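Local coordinates for protein beta-lactamase/D-alanine Carboxypeptidase (PDB 3RJU) that probably acts as a serine beta-lactamase or D-alanine carboxypeptidase, hydrolysing beta-lactams or releasing the terminal D-alanine from cell-wall peptides, at residues P251-S254 with A255-Q259. Numbering follows the deposited sequence.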
loop_
_atom_site.group_PDB
_atom_site.type_symbol
_atom_site.label_atom_id
_atom_site.label_comp_id
_atom_site.label_asym_id
_atom_site.label_seq_id
_atom_site.Cartn_x
_atom_site.Cartn_y
_atom_site.Cartn_z
ATOM N N PRO A 251 -4.614 -13.156 -14.549
ATOM C CA PRO A 251 -4.805 -12.348 -13.342
ATOM C C PRO A 251 -6.057 -12.756 -12.578
ATOM O O PRO A 251 -7.008 -13.296 -13.173
ATOM C CB PRO A 251 -4.968 -10.931 -13.892
ATOM C CG PRO A 251 -4.288 -10.979 -15.238
ATOM C CD PRO A 251 -4.577 -12.333 -15.771
ATOM N N LYS A 252 -6.069 -12.470 -11.280
ATOM C CA LYS A 252 -7.241 -12.748 -10.451
ATOM C C LYS A 252 -8.470 -12.026 -11.004
ATOM O O LYS A 252 -8.361 -10.978 -11.651
ATOM C CB LYS A 252 -6.995 -12.338 -8.992
ATOM C CG LYS A 252 -6.646 -10.860 -8.819
ATOM C CD LYS A 252 -6.393 -10.481 -7.348
ATOM C CE LYS A 252 -5.917 -9.048 -7.200
ATOM N NZ LYS A 252 -5.691 -8.693 -5.774
ATOM N N ARG A 253 -9.635 -12.602 -10.727
ATOM C CA ARG A 253 -10.900 -12.100 -11.240
ATOM C C ARG A 253 -11.123 -10.611 -10.956
ATOM O O ARG A 253 -11.623 -9.875 -11.807
ATOM C CB ARG A 253 -12.056 -12.936 -10.669
ATOM C CG ARG A 253 -13.427 -12.487 -11.137
ATOM C CD ARG A 253 -14.482 -13.546 -10.839
ATOM N NE ARG A 253 -14.775 -13.654 -9.410
ATOM C CZ ARG A 253 -15.653 -12.875 -8.782
ATOM N NH1 ARG A 253 -16.316 -11.951 -9.463
ATOM N NH2 ARG A 253 -15.882 -13.028 -7.483
ATOM N N SER A 254 -10.750 -10.165 -9.765
ATOM C CA SER A 254 -11.006 -8.783 -9.355
ATOM C C SER A 254 -9.878 -7.805 -9.694
ATOM O O SER A 254 -9.951 -6.644 -9.275
ATOM C CB SER A 254 -11.234 -8.713 -7.848
ATOM O OG SER A 254 -10.084 -9.164 -7.146
ATOM N N ALA A 255 -8.833 -8.246 -10.413
ATOM C CA ALA A 255 -7.665 -7.362 -10.618
ATOM C C ALA A 255 -8.031 -6.059 -11.315
ATOM O O ALA A 255 -7.590 -4.978 -10.907
ATOM C CB ALA A 255 -6.570 -8.068 -11.403
ATOM N N LYS A 256 -8.842 -6.159 -12.364
ATOM C CA LYS A 256 -9.225 -4.960 -13.110
ATOM C C LYS A 256 -10.093 -4.023 -12.286
ATOM O O LYS A 256 -9.924 -2.807 -12.349
ATOM C CB LYS A 256 -9.873 -5.302 -14.450
ATOM C CG LYS A 256 -8.834 -5.699 -15.481
ATOM C CD LYS A 256 -9.448 -6.118 -16.801
ATOM C CE LYS A 256 -8.356 -6.382 -17.834
ATOM N NZ LYS A 256 -8.880 -7.027 -19.070
ATOM N N ARG A 257 -11.008 -4.580 -11.500
ATOM C CA ARG A 257 -11.828 -3.731 -10.637
ATOM C C ARG A 257 -10.956 -3.075 -9.577
ATOM O O ARG A 257 -11.146 -1.910 -9.225
ATOM C CB ARG A 257 -12.970 -4.528 -9.996
ATOM C CG ARG A 257 -14.147 -4.761 -10.941
ATOM C CD ARG A 257 -15.241 -5.577 -10.272
ATOM N NE ARG A 257 -14.997 -7.011 -10.419
ATOM C CZ ARG A 257 -14.753 -7.855 -9.425
ATOM N NH1 ARG A 257 -14.691 -7.426 -8.158
ATOM N NH2 ARG A 257 -14.539 -9.132 -9.708
ATOM N N GLU A 258 -9.972 -3.810 -9.068
ATOM C CA GLU A 258 -9.114 -3.238 -8.037
ATOM C C GLU A 258 -8.308 -2.074 -8.560
ATOM O O GLU A 258 -7.992 -1.166 -7.801
ATOM C CB GLU A 258 -8.172 -4.287 -7.472
ATOM C CG GLU A 258 -8.873 -5.270 -6.538
ATOM C CD GLU A 258 -7.951 -6.370 -6.074
ATOM O OE1 GLU A 258 -6.787 -6.074 -5.727
ATOM O OE2 GLU A 258 -8.386 -7.541 -6.063
ATOM N N GLN A 259 -7.983 -2.108 -9.853
ATOM C CA GLN A 259 -7.122 -1.089 -10.466
ATOM C C GLN A 259 -7.895 -0.064 -11.283
ATOM O O GLN A 259 -7.306 0.743 -12.009
ATOM C CB GLN A 259 -6.018 -1.763 -11.298
ATOM C CG GLN A 259 -5.082 -2.553 -10.414
ATOM C CD GLN A 259 -3.827 -3.017 -11.121
ATOM O OE1 GLN A 259 -3.879 -3.493 -12.255
ATOM N NE2 GLN A 259 -2.682 -2.882 -10.444
HETATM O O HOH W 1 -9.142 -9.014 -13.683
HETATM O O HOH W 2 -11.983 -7.161 -12.266
#
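Ser254 grips Glu258, one helical turn further on, through both backbone and side chain. Glu258 N donates to Ser254 O (2.8 Å), while Ser254 OG donates to Glu258 OE2 (2.6 Å), meeting that oxygen on its anti side, 16° out of the carboxylate plane. Chi1 of 61° sets OG between the backbone N and the carbonyl carbon. Extended beyond CG, the Lys252 chain crosses Glu258 at about a right angle, and its NZ forms a salt bridge to the syn lone pair of Glu258 OE1 (2.8 Å); Glu70 of helix 64-77 is its second anionic partner. Ala255 closes the turn: its N donates to Lys252 O (3.0 Å), and its CB packs on Lys252 CG. Arg257, bent at chi3 (-87°), folds back to lay one guanidinium face over Ser254 CA. Arg253 NH1 and Arg257 NH2 stand 3.3 Å apart, their like charges probably eased by Asp77, which salt-bridges Arg253 and pairs weakly with Arg257. One water links Lys252 O to Lys256 N, another Arg253 O to Arg257 N. The arrangement is a type I turn, Lys252 to Ala255, that leads into helix 255-258 and is salt-bridged to helix 64-77 of the beta-lactamase fold.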